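Local atomic coordinates of transaminase (Bacillus megaterium, PDB entry 5G0A), a protein that probably transfers amino groups between amines and carbonyl compounds with S selectivity, using pyridoxal-5'-phosphate as its cofactor. Residues A73-A78 / S303-G308; A98-E103 / A340-L345; L140-E145 / R221-Y226; M191-N196 / V216-R221. One frame throughout, in Å; residues are numbered along the deposited sequence.

Interaction 1 of 4, residues A73-A78 / S303-G308; sequences AAIKEA and SSLPAG
Ile75 and Leu305 meet end to end because both side chains leave the backbone in extended form. In Ile75, CG2 is anti to the backbone N, CG1 lies beside that N (chi1 -63°), and a chi2 of 163° carries CD1 straight out from helix 69-78. Leu305 places CG beside its own backbone N, and a chi2 of 170° extends CD1 toward the helix. The two side chains approach tip to tip, with Ile75 CD1 4.0 Å from Leu305 CD1. This leucine methyl also stands 4.0 Å from Ile75 CG2, so it faces both arms of the branched isoleucine. Further along, Ile75 CD1 comes within 4.3 Å of Ser304 CB, an apolar touch at the base of the serine. The hydroxyl of Ser304 is used elsewhere, hydrogen-bonded through OG to Ser301 O, and the Ser301 hydroxyl in turn holds Leu305 O.

No hydrogen bond joins the two segments, and their nearest CA atoms, those of Ile75 and Ser304, are 9.0 Å apart: side chains alone span the gap. Helix 335-350 borders both segments, with Val336 against Ile75 and Ala340 against Ser304. The second subunit adds Leu79 beside Ile75 and a hydrogen bond between His334 NE2 of that subunit and Ser303 O. Segment 303-308 follows Lys298 of the cofactor pocket and leads into strand 308-313, and the Leu305 side chain is about 12 Å from a bound pyridoxal-5'-phosphate. The contact therefore belongs to the subunit interface near the active site of a class-III aminotransferase.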
loop_
_atom_site.group_PDB
_atom_site.type_symbol
_atom_site.label_atom_id
_atom_site.label_comp_id
_atom_site.label_asym_id
_atom_site.label_seq_id
_atom_site.Cartn_x
_atom_site.Cartn_y
_atom_site.Cartn_z
ATOM N N ALA B 73 41.830 11.948 -18.951
ATOM C CA ALA B 73 43.072 12.331 -18.255
ATOM C C ALA B 73 42.800 12.716 -16.798
ATOM O O ALA B 73 43.568 12.346 -15.892
ATOM C CB ALA B 73 43.798 13.455 -18.986
ATOM N N ALA B 74 41.704 13.449 -16.570
ATOM C CA ALA B 74 41.340 13.849 -15.222
ATOM C C ALA B 74 41.026 12.623 -14.346
ATOM O O ALA B 74 41.392 12.587 -13.194
ATOM C CB ALA B 74 40.159 14.807 -15.243
ATOM N N ILE B 75 40.324 11.639 -14.896
ATOM C CA ILE B 75 40.066 10.417 -14.144
ATOM C C ILE B 75 41.362 9.686 -13.835
ATOM O O ILE B 75 41.546 9.204 -12.726
ATOM C CB ILE B 75 39.083 9.488 -14.872
ATOM C CG1 ILE B 75 37.717 10.182 -15.022
ATOM C CG2 ILE B 75 38.872 8.192 -14.092
ATOM C CD1 ILE B 75 36.824 9.526 -16.062
ATOM N N LYS B 76 42.263 9.612 -14.821
ATOM C CA LYS B 76 43.542 8.927 -14.583
ATOM C C LYS B 76 44.319 9.641 -13.464
ATOM O O LYS B 76 44.945 8.989 -12.633
ATOM C CB LYS B 76 44.378 8.855 -15.866
ATOM C CG LYS B 76 43.825 7.906 -16.915
ATOM C CD LYS B 76 44.712 7.928 -18.170
ATOM C CE LYS B 76 44.116 7.044 -19.258
ATOM N NZ LYS B 76 44.922 7.050 -20.520
ATOM N N GLU B 77 44.262 10.974 -13.445
ATOM C CA GLU B 77 44.880 11.764 -12.380
ATOM C C GLU B 77 44.315 11.456 -10.990
ATOM O O GLU B 77 45.060 11.314 -10.038
ATOM C CB GLU B 77 44.774 13.267 -12.651
ATOM C CG GLU B 77 45.944 13.893 -13.389
ATOM C CD GLU B 77 46.242 15.313 -12.907
ATOM O OE1 GLU B 77 45.370 15.940 -12.265
ATOM O OE2 GLU B 77 47.363 15.809 -13.153
ATOM N N ALA B 78 42.991 11.376 -10.865
ATOM C CA ALA B 78 42.372 11.072 -9.567
ATOM C C ALA B 78 42.821 9.704 -9.028
ATOM O O ALA B 78 42.894 9.486 -7.821
ATOM C CB ALA B 78 40.850 11.094 -9.686
ATOM N N SER B 303 28.242 10.366 -18.803
ATOM C CA SER B 303 28.414 8.920 -18.684
ATOM C C SER B 303 29.870 8.461 -18.607
ATOM O O SER B 303 30.127 7.280 -18.767
ATOM C CB SER B 303 27.715 8.190 -19.837
ATOM O OG SER B 303 26.358 8.626 -19.941
ATOM N N SER B 304 30.797 9.366 -18.329
ATOM C CA SER B 304 32.209 8.966 -18.228
ATOM C C SER B 304 32.371 7.964 -17.075
ATOM O O SER B 304 33.050 6.944 -17.228
ATOM C CB SER B 304 33.121 10.170 -18.084
ATOM O OG SER B 304 32.777 10.959 -16.953
ATOM N N LEU B 305 31.712 8.242 -15.944
ATOM C CA LEU B 305 31.561 7.283 -14.840
ATOM C C LEU B 305 30.180 7.450 -14.207
ATOM O O LEU B 305 29.564 8.513 -14.378
ATOM C CB LEU B 305 32.639 7.477 -13.772
ATOM C CG LEU B 305 34.089 7.132 -14.175
ATOM C CD1 LEU B 305 35.035 7.620 -13.067
ATOM C CD2 LEU B 305 34.227 5.625 -14.366
ATOM N N PRO B 306 29.702 6.433 -13.473
ATOM C CA PRO B 306 28.345 6.566 -12.871
ATOM C C PRO B 306 28.270 7.668 -11.807
ATOM O O PRO B 306 29.056 7.660 -10.844
ATOM C CB PRO B 306 28.081 5.189 -12.256
ATOM C CG PRO B 306 29.014 4.247 -12.979
ATOM C CD PRO B 306 30.253 5.068 -13.290
ATOM N N ALA B 307 27.386 8.651 -12.038
ATOM C CA ALA B 307 27.089 9.680 -11.070
ATOM C C ALA B 307 25.654 10.172 -11.261
ATOM O O ALA B 307 25.141 10.216 -12.389
ATOM C CB ALA B 307 28.033 10.866 -11.246
ATOM N N GLY B 308 25.030 10.541 -10.135
ATOM C CA GLY B 308 23.738 11.213 -10.150
ATOM C C GLY B 308 23.778 12.246 -9.039
ATOM O O GLY B 308 24.724 12.280 -8.237
#

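Interaction 2 of 4, residues A98-E103 / A340-L345; sequences AKIIIE and AVCANL
Leu345 receives two consecutive isoleucines of helix 92-105. Its CB lies 3.9 Å from Ile100 CG2, while its CD1 is 3.8 Å from Ile101 CG1. The same methyl, Leu345 CD1, also approaches Ile100 CG2 at 4.0 Å, so the leucine touches one neighbour with both its base and its tip and the other with its tip alone. Ile100 reaches past the leucine with its longer arm: CG1 is anti to the carbonyl carbon (chi1 -65°), and Ile100 CD1 arrives 4.2 Å from Cys342 O and 4.4 Å from Cys342 SG. All four residues are buried, and no hydrogen bond crosses the contact, which is van der Waals packing, mostly apolar.

What holds these groups in place is the pair of helices, whose short axes pass 10.2 Å apart with their N-to-C directions 38° from parallel. Beyond the first shell, Ile100 also rests on Glu346 and Met349, and Leu345 on Phe275. Asn344, next to Leu345, ties its helix to the loop before strand 308-313 through Ser302 OG and Gly299 O. Helix 335-350 thus lies between helix 92-105, which meets the second subunit through Ala98 and Ile102, and helix 69-78, whose Ala74 packs on Ala343.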
loop_
_atom_site.group_PDB
_atom_site.type_symbol
_atom_site.label_atom_id
_atom_site.label_comp_id
_atom_site.label_asym_id
_atom_site.label_seq_id
_atom_site.Cartn_x
_atom_site.Cartn_y
_atom_site.Cartn_z
ATOM N N ALA B 98 30.056 20.179 -6.350
ATOM C CA ALA B 98 28.868 20.871 -5.841
ATOM C C ALA B 98 29.012 22.392 -6.019
ATOM O O ALA B 98 28.046 23.073 -6.414
ATOM C CB ALA B 98 28.621 20.510 -4.384
ATOM N N LYS B 99 30.217 22.899 -5.752
ATOM C CA LYS B 99 30.526 24.337 -5.943
ATOM C C LYS B 99 30.336 24.754 -7.415
ATOM O O LYS B 99 29.758 25.805 -7.706
ATOM C CB LYS B 99 31.938 24.677 -5.420
ATOM C CG LYS B 99 32.354 26.149 -5.630
ATOM C CD LYS B 99 32.997 26.347 -6.984
ATOM C CE LYS B 99 33.539 27.764 -7.182
ATOM N NZ LYS B 99 34.397 27.835 -8.395
ATOM N N ILE B 100 30.809 23.924 -8.344
ATOM C CA ILE B 100 30.639 24.208 -9.760
ATOM C C ILE B 100 29.176 24.333 -10.116
ATOM O O ILE B 100 28.772 25.282 -10.789
ATOM C CB ILE B 100 31.305 23.148 -10.645
ATOM C CG1 ILE B 100 32.829 23.209 -10.419
ATOM C CG2 ILE B 100 30.965 23.383 -12.117
ATOM C CD1 ILE B 100 33.564 22.037 -11.038
ATOM N N ILE B 101 28.366 23.379 -9.659
ATOM C CA ILE B 101 26.950 23.410 -10.013
ATOM C C ILE B 101 26.271 24.646 -9.422
ATOM O O ILE B 101 25.558 25.351 -10.138
ATOM C CB ILE B 101 26.214 22.122 -9.570
ATOM C CG1 ILE B 101 26.694 20.941 -10.424
ATOM C CG2 ILE B 101 24.685 22.291 -9.713
ATOM C CD1 ILE B 101 26.285 19.598 -9.843
ATOM N N ILE B 102 26.549 24.948 -8.158
ATOM C CA ILE B 102 25.813 26.009 -7.456
ATOM C C ILE B 102 26.325 27.421 -7.791
ATOM O O ILE B 102 25.517 28.339 -8.007
ATOM C CB ILE B 102 25.757 25.728 -5.922
ATOM C CG1 ILE B 102 24.855 24.485 -5.677
ATOM C CG2 ILE B 102 25.252 26.946 -5.130
ATOM C CD1 ILE B 102 25.044 23.827 -4.310
ATOM N N GLU B 103 27.643 27.572 -7.885
ATOM C CA GLU B 103 28.258 28.897 -8.015
ATOM C C GLU B 103 28.803 29.244 -9.394
ATOM O O GLU B 103 29.003 30.441 -9.677
ATOM C CB GLU B 103 29.364 29.087 -6.975
ATOM C CG GLU B 103 28.892 28.995 -5.535
ATOM C CD GLU B 103 27.801 29.995 -5.184
ATOM O OE1 GLU B 103 27.270 30.667 -6.089
ATOM O OE2 GLU B 103 27.458 30.100 -3.990
ATOM N N ALA B 340 35.496 12.812 -12.340
ATOM C CA ALA B 340 34.857 12.800 -13.646
ATOM C C ALA B 340 33.825 13.918 -13.806
ATOM O O ALA B 340 33.829 14.633 -14.822
ATOM C CB ALA B 340 34.229 11.432 -13.926
ATOM N N VAL B 341 32.935 14.071 -12.815
ATOM C CA VAL B 341 31.954 15.158 -12.861
ATOM C C VAL B 341 32.645 16.522 -12.986
ATOM O O VAL B 341 32.277 17.343 -13.835
ATOM C CB VAL B 341 31.017 15.135 -11.625
ATOM C CG1 VAL B 341 30.107 16.363 -11.615
ATOM C CG2 VAL B 341 30.165 13.878 -11.675
ATOM N N CYS B 342 33.628 16.756 -12.124
ATOM C CA CYS B 342 34.367 18.025 -12.139
ATOM C C CYS B 342 34.954 18.305 -13.502
ATOM O O CYS B 342 34.769 19.396 -14.042
ATOM C CB CYS B 342 35.494 18.045 -11.101
ATOM S SG CYS B 342 35.000 18.214 -9.391
ATOM N N ALA B 343 35.628 17.316 -14.077
ATOM C CA ALA B 343 36.268 17.514 -15.380
ATOM C C ALA B 343 35.236 17.687 -16.492
ATOM O O ALA B 343 35.394 18.526 -17.366
ATOM C CB ALA B 343 37.219 16.372 -15.692
ATOM N N ASN B 344 34.158 16.903 -16.454
ATOM C CA ASN B 344 33.106 17.038 -17.456
ATOM C C ASN B 344 32.527 18.461 -17.462
ATOM O O ASN B 344 32.399 19.096 -18.515
ATOM C CB ASN B 344 31.999 16.019 -17.150
ATOM C CG ASN B 344 30.807 16.170 -18.046
ATOM O OD1 ASN B 344 30.890 15.969 -19.249
ATOM N ND2 ASN B 344 29.659 16.461 -17.444
ATOM N N LEU B 345 32.206 18.966 -16.271
ATOM C CA LEU B 345 31.611 20.296 -16.135
ATOM C C LEU B 345 32.621 21.392 -16.516
ATOM O O LEU B 345 32.248 22.417 -17.105
ATOM C CB LEU B 345 31.091 20.509 -14.708
ATOM C CG LEU B 345 29.936 19.555 -14.332
ATOM C CD1 LEU B 345 29.394 19.834 -12.933
ATOM C CD2 LEU B 345 28.832 19.627 -15.381
#

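Interaction 3 of 4, residues L140-E145 / R221-Y226; sequences LVVTRE and RMIENY
Tyr226 O, the backbone oxygen at the end of helix 214-226, accepts hydrogen bonds from two side-chain amides, Gln230 NE2 of the same chain and Gln179 NE2 of the third subunit. The residue it belongs to packs through its side chain on Leu140. This places the contact within a beta-alpha-beta crossover: strand 189-192, helix 214-226 and strand 231-236 follow one another in the chain, and strand 140-144 lies between the two parallel strands they contribute. The helix crosses above that middle strand, in the mixed seven-stranded sheet of the large domain of a fold-type I aminotransferase.

Two pairs carry the contact. Leu140 and Tyr226 run across each other at about a right angle, with Leu140 CD1 3.8 Å from Tyr226 CB and 3.9 Å from its CD2; the methyl meets the root of the ring obliquely. The ring also makes a cation-pi contact with Arg160 of the third subunit. One helical turn earlier, Ile223 brings CG1 and CD1 close to Val142 CG2. The spacing follows the alternation of the strand, since Leu140 and Val142 point to the helix, and it matches the helical spacing of Ile223 and Tyr226, three positions apart; the CA atoms of Val142 and Ile223 are 8.1 Å apart.

No hydrogen bond links strand and helix. Strand 189-192 widens the apolar layer, Leu190 touching both Met222 and Tyr226, and Ala192 touching Val142. In Val142, a chi1 of 178° leaves CG1 anti to the backbone N and swings the other methyl toward the helix, where Val142 CG2 rests 3.9 Å from Ile223 CG1.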
loop_
_atom_site.group_PDB
_atom_site.type_symbol
_atom_site.label_atom_id
_atom_site.label_comp_id
_atom_site.label_asym_id
_atom_site.label_seq_id
_atom_site.Cartn_x
_atom_site.Cartn_y
_atom_site.Cartn_z
ATOM N N LEU B 140 2.014 12.180 -0.484
ATOM C CA LEU B 140 1.656 12.015 -1.876
ATOM C C LEU B 140 2.567 12.790 -2.824
ATOM O O LEU B 140 2.946 13.931 -2.560
ATOM C CB LEU B 140 0.200 12.413 -2.114
ATOM C CG LEU B 140 -0.873 11.550 -1.437
ATOM C CD1 LEU B 140 -2.244 12.047 -1.859
ATOM C CD2 LEU B 140 -0.718 10.082 -1.833
ATOM N N VAL B 141 2.928 12.144 -3.927
ATOM C CA VAL B 141 3.644 12.853 -4.985
ATOM C C VAL B 141 2.819 12.710 -6.268
ATOM O O VAL B 141 2.273 11.625 -6.575
ATOM C CB VAL B 141 5.086 12.301 -5.191
ATOM C CG1 VAL B 141 5.718 12.934 -6.438
ATOM C CG2 VAL B 141 5.957 12.549 -3.940
ATOM N N VAL B 142 2.721 13.803 -7.010
ATOM C CA VAL B 142 1.973 13.850 -8.263
ATOM C C VAL B 142 2.959 13.778 -9.417
ATOM O O VAL B 142 3.901 14.592 -9.500
ATOM C CB VAL B 142 1.172 15.171 -8.363
ATOM C CG1 VAL B 142 0.429 15.241 -9.693
ATOM C CG2 VAL B 142 0.219 15.290 -7.189
ATOM N N THR B 143 2.723 12.799 -10.291
ATOM C CA THR B 143 3.465 12.661 -11.540
ATOM C C THR B 143 2.500 12.828 -12.729
ATOM O O THR B 143 1.322 13.192 -12.537
ATOM C CB THR B 143 4.154 11.290 -11.575
ATOM O OG1 THR B 143 5.129 11.275 -12.627
ATOM C CG2 THR B 143 3.103 10.153 -11.764
ATOM N N ARG B 144 2.982 12.616 -13.953
ATOM C CA ARG B 144 2.115 12.716 -15.137
ATOM C C ARG B 144 2.145 11.438 -15.957
ATOM O O ARG B 144 3.167 10.760 -16.022
ATOM C CB ARG B 144 2.503 13.903 -16.051
ATOM C CG ARG B 144 2.360 15.289 -15.405
ATOM C CD ARG B 144 3.632 15.736 -14.670
ATOM N NE ARG B 144 4.826 15.509 -15.503
ATOM C CZ ARG B 144 5.192 16.270 -16.534
ATOM N NH1 ARG B 144 4.474 17.349 -16.875
ATOM N NH2 ARG B 144 6.274 15.949 -17.246
ATOM N N GLU B 145 1.031 11.151 -16.626
ATOM C CA GLU B 145 0.983 10.118 -17.659
ATOM C C GLU B 145 2.186 10.275 -18.602
ATOM O O GLU B 145 2.493 11.389 -19.019
ATOM C CB GLU B 145 -0.328 10.205 -18.471
ATOM C CG GLU B 145 -0.510 8.973 -19.357
ATOM C CD GLU B 145 -1.619 9.061 -20.398
ATOM O OE1 GLU B 145 -2.060 10.175 -20.751
ATOM O OE2 GLU B 145 -2.045 7.986 -20.872
ATOM N N ARG B 221 -7.214 20.122 -9.421
ATOM C CA ARG B 221 -8.419 19.464 -8.885
ATOM C C ARG B 221 -8.086 18.184 -8.130
ATOM O O ARG B 221 -8.659 17.910 -7.074
ATOM C CB ARG B 221 -9.418 19.163 -10.014
ATOM C CG ARG B 221 -10.189 20.363 -10.531
ATOM C CD ARG B 221 -11.550 20.479 -9.844
ATOM N NE ARG B 221 -12.484 19.429 -10.258
ATOM C CZ ARG B 221 -13.604 19.612 -10.967
ATOM N NH1 ARG B 221 -13.975 20.821 -11.381
ATOM N NH2 ARG B 221 -14.368 18.568 -11.256
ATOM N N MET B 222 -7.161 17.390 -8.688
ATOM C CA MET B 222 -6.742 16.153 -8.051
ATOM C C MET B 222 -6.057 16.445 -6.729
ATOM O O MET B 222 -6.304 15.781 -5.737
ATOM C CB MET B 222 -5.781 15.368 -8.959
ATOM C CG MET B 222 -6.431 14.698 -10.159
ATOM S SD MET B 222 -5.135 14.067 -11.262
ATOM C CE MET B 222 -4.187 13.172 -10.062
ATOM N N ILE B 223 -5.183 17.459 -6.708
ATOM C CA ILE B 223 -4.531 17.832 -5.461
ATOM C C ILE B 223 -5.527 18.337 -4.412
ATOM O O ILE B 223 -5.385 18.040 -3.234
ATOM C CB ILE B 223 -3.395 18.862 -5.696
ATOM C CG1 ILE B 223 -2.326 18.196 -6.581
ATOM C CG2 ILE B 223 -2.801 19.361 -4.379
ATOM C CD1 ILE B 223 -1.334 19.188 -7.176
ATOM N N GLU B 224 -6.479 19.152 -4.844
ATOM C CA GLU B 224 -7.536 19.622 -3.939
ATOM C C GLU B 224 -8.318 18.449 -3.357
ATOM O O GLU B 224 -8.560 18.391 -2.149
ATOM C CB GLU B 224 -8.498 20.547 -4.687
ATOM C CG GLU B 224 -7.900 21.906 -4.980
ATOM C CD GLU B 224 -8.827 22.741 -5.836
ATOM O OE1 GLU B 224 -9.793 22.178 -6.403
ATOM O OE2 GLU B 224 -8.588 23.944 -5.918
ATOM N N ASN B 225 -8.684 17.506 -4.216
ATOM C CA ASN B 225 -9.482 16.350 -3.794
ATOM C C ASN B 225 -8.782 15.478 -2.765
ATOM O O ASN B 225 -9.363 15.093 -1.773
ATOM C CB ASN B 225 -9.879 15.527 -5.015
ATOM C CG ASN B 225 -10.896 14.444 -4.684
ATOM O OD1 ASN B 225 -10.538 13.347 -4.262
ATOM N ND2 ASN B 225 -12.181 14.764 -4.855
ATOM N N TYR B 226 -7.509 15.162 -3.012
ATOM C CA TYR B 226 -6.723 14.364 -2.088
ATOM C C TYR B 226 -6.264 15.145 -0.863
ATOM O O TYR B 226 -5.838 14.550 0.138
ATOM C CB TYR B 226 -5.546 13.699 -2.826
ATOM C CG TYR B 226 -5.982 12.424 -3.532
ATOM C CD1 TYR B 226 -6.540 12.474 -4.806
ATOM C CD2 TYR B 226 -5.856 11.184 -2.906
ATOM C CE1 TYR B 226 -6.952 11.319 -5.446
ATOM C CE2 TYR B 226 -6.293 10.029 -3.522
ATOM C CZ TYR B 226 -6.812 10.098 -4.795
ATOM O OH TYR B 226 -7.222 8.948 -5.435
#

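Interaction 4 of 4, residues M191-N196 / V216-R221; sequences MAPSPN and VKYTRR
Ala192 and Pro193 meet Tyr218 and Thr219 in a buried contact of mixed character, apolar packing beside a water-bridged hydroxyl, between the C-terminal end of strand 189-192 and the middle of helix 214-226, the helix that follows this strand in a beta-alpha-beta crossover. The backbones come close, the CA atoms of Ala192 and Thr219 being 5.4 Å apart, as the small side chain of Ala192 allows. Ala192 CB lies 3.4 Å from Thr219 OG1 and 3.8 Å from its CG2, so the methyl touches both branches of the threonine. That fork is set by a chi1 of -55°, which leaves CG2 anti to the backbone N and OG1 beside it.

Pro193 leans on two helix residues at once. Its CD is 3.7 Å from Thr219 OG1 and 3.8 Å from Tyr218 CD2. The proline stands at the rim of the tyrosine, with CG in the ring plane, so the face of the ring takes no part in this touch. The same Tyr218 makes an edge-to-face contact with Tyr218 of the third subunit.

A water joins the two segments, donating to Pro193 O at 2.9 Å and to Thr219 OG1 at 2.8 Å. Thr219 OG1 is also hydrogen-bonded to Ser215 O one turn earlier. With the water as donor to OG1, the hydroxyl can give its own proton to that carbonyl. Val142 of the adjacent strand also touches Thr219. The chemistry implies that the buried hydroxyl is satisfied as both acceptor and donor, while the water supplies a polar link where no direct hydrogen bond joins strand end and helix.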
loop_
_atom_site.group_PDB
_atom_site.type_symbol
_atom_site.label_atom_id
_atom_site.label_comp_id
_atom_site.label_asym_id
_atom_site.label_seq_id
_atom_site.Cartn_x
_atom_site.Cartn_y
_atom_site.Cartn_z
ATOM N N MET B 191 -1.410 10.040 -10.556
ATOM C CA MET B 191 -1.062 10.303 -11.957
ATOM C C MET B 191 -1.943 11.401 -12.556
ATOM O O MET B 191 -3.137 11.191 -12.788
ATOM C CB MET B 191 -1.145 9.026 -12.826
ATOM C CG MET B 191 -0.847 9.308 -14.294
ATOM S SD MET B 191 -0.941 7.851 -15.343
ATOM C CE MET B 191 -2.698 7.817 -15.718
ATOM N N ALA B 192 -1.334 12.554 -12.822
ATOM C CA ALA B 192 -2.014 13.697 -13.465
ATOM C C ALA B 192 -1.899 13.614 -14.963
ATOM O O ALA B 192 -1.122 12.806 -15.492
ATOM C CB ALA B 192 -1.415 15.012 -12.957
ATOM N N PRO B 193 -2.678 14.447 -15.680
ATOM C CA PRO B 193 -2.606 14.345 -17.146
ATOM C C PRO B 193 -1.254 14.775 -17.714
ATOM O O PRO B 193 -0.559 15.606 -17.137
ATOM C CB PRO B 193 -3.719 15.280 -17.648
ATOM C CG PRO B 193 -4.284 15.970 -16.448
ATOM C CD PRO B 193 -3.795 15.292 -15.208
ATOM N N SER B 194 -0.876 14.188 -18.834
ATOM C CA SER B 194 0.296 14.671 -19.537
ATOM C C SER B 194 0.013 16.102 -20.044
ATOM O O SER B 194 -1.155 16.468 -20.268
ATOM C CB SER B 194 0.628 13.732 -20.695
ATOM O OG SER B 194 -0.371 13.772 -21.679
ATOM N N PRO B 195 1.068 16.906 -20.237
ATOM C CA PRO B 195 0.870 18.253 -20.779
ATOM C C PRO B 195 0.189 18.293 -22.148
ATOM O O PRO B 195 -0.390 19.317 -22.505
ATOM C CB PRO B 195 2.304 18.781 -20.924
ATOM C CG PRO B 195 3.077 18.034 -19.908
ATOM C CD PRO B 195 2.490 16.650 -19.916
ATOM N N ASN B 196 0.269 17.203 -22.904
ATOM C CA ASN B 196 -0.246 17.155 -24.276
ATOM C C ASN B 196 -1.604 16.467 -24.410
ATOM O O ASN B 196 -2.048 16.179 -25.523
ATOM C CB ASN B 196 0.760 16.455 -25.199
ATOM C CG ASN B 196 1.879 17.375 -25.668
ATOM O OD1 ASN B 196 1.876 18.581 -25.401
ATOM N ND2 ASN B 196 2.839 16.805 -26.387
ATOM N N VAL B 216 -3.363 21.382 -16.438
ATOM C CA VAL B 216 -3.076 22.010 -15.149
ATOM C C VAL B 216 -4.322 22.082 -14.257
ATOM O O VAL B 216 -4.267 21.782 -13.050
ATOM C CB VAL B 216 -2.443 23.412 -15.329
ATOM C CG1 VAL B 216 -2.281 24.114 -13.986
ATOM C CG2 VAL B 216 -1.102 23.310 -16.069
ATOM N N LYS B 217 -5.451 22.482 -14.841
ATOM C CA LYS B 217 -6.710 22.546 -14.087
ATOM C C LYS B 217 -7.032 21.229 -13.393
ATOM O O LYS B 217 -7.358 21.197 -12.203
ATOM C CB LYS B 217 -7.892 22.957 -14.995
ATOM C CG LYS B 217 -9.236 22.922 -14.275
ATOM C CD LYS B 217 -10.415 22.743 -15.220
ATOM C CE LYS B 217 -11.716 22.624 -14.440
ATOM N NZ LYS B 217 -12.232 23.948 -13.986
ATOM N N TYR B 218 -6.950 20.135 -14.133
ATOM C CA TYR B 218 -7.312 18.866 -13.564
ATOM C C TYR B 218 -6.263 18.379 -12.561
ATOM O O TYR B 218 -6.608 17.742 -11.565
ATOM C CB TYR B 218 -7.615 17.812 -14.634
ATOM C CG TYR B 218 -8.126 16.541 -14.017
ATOM C CD1 TYR B 218 -9.277 16.550 -13.207
ATOM C CD2 TYR B 218 -7.457 15.333 -14.189
ATOM C CE1 TYR B 218 -9.747 15.397 -12.617
ATOM C CE2 TYR B 218 -7.926 14.170 -13.598
ATOM C CZ TYR B 218 -9.070 14.206 -12.816
ATOM O OH TYR B 218 -9.548 13.062 -12.219
ATOM N N THR B 219 -4.992 18.707 -12.811
ATOM C CA THR B 219 -3.940 18.419 -11.820
ATOM C C THR B 219 -4.270 19.105 -10.486
ATOM O O THR B 219 -4.198 18.504 -9.415
ATOM C CB THR B 219 -2.541 18.876 -12.317
ATOM O OG1 THR B 219 -2.264 18.286 -13.591
ATOM C CG2 THR B 219 -1.436 18.473 -11.332
ATOM N N ARG B 220 -4.660 20.370 -10.556
ATOM C CA ARG B 220 -4.989 21.126 -9.344
ATOM C C ARG B 220 -6.201 20.496 -8.641
ATOM O O ARG B 220 -6.200 20.359 -7.430
ATOM C CB ARG B 220 -5.297 22.576 -9.710
ATOM C CG ARG B 220 -5.708 23.444 -8.525
ATOM C CD ARG B 220 -6.135 24.843 -8.959
ATOM N NE ARG B 220 -7.016 24.856 -10.128
ATOM C CZ ARG B 220 -8.345 24.720 -10.103
ATOM N NH1 ARG B 220 -8.997 24.533 -8.960
ATOM N NH2 ARG B 220 -9.026 24.756 -11.242
ATOM N N ARG B 221 -7.214 20.122 -9.421
ATOM C CA ARG B 221 -8.419 19.464 -8.885
ATOM C C ARG B 221 -8.086 18.184 -8.130
ATOM O O ARG B 221 -8.659 17.910 -7.074
ATOM C CB ARG B 221 -9.418 19.163 -10.014
ATOM C CG ARG B 221 -10.189 20.363 -10.531
ATOM C CD ARG B 221 -11.550 20.479 -9.844
ATOM N NE ARG B 221 -12.484 19.429 -10.258
ATOM C CZ ARG B 221 -13.604 19.612 -10.967
ATOM N NH1 ARG B 221 -13.975 20.821 -11.381
ATOM N NH2 ARG B 221 -14.368 18.568 -11.256
HETATM O O HOH W 1 -0.155 17.843 -15.372
#

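In the fold
The four contacts form two groups. Interactions 1 and 2 have centres about 12 Å apart and touch, Ala307 on Val341 and Ile75 on Ala340, and both border the second subunit. Interactions 3 and 4 are closer, about 8 Å between centres; they share Arg221, helix 214-226 and the adjoining strands 140-144 and 189-192, and both border the third subunit. The groups are far apart, with the centres of interactions 1 and 4 separated by about 40 Å. Along the chain the segments of interactions 1 and 2 alternate, and both enclose interaction 3, which in turn encloses interaction 4. One chain thus presents a separate packed region to each of two partners in the four-chain assembly.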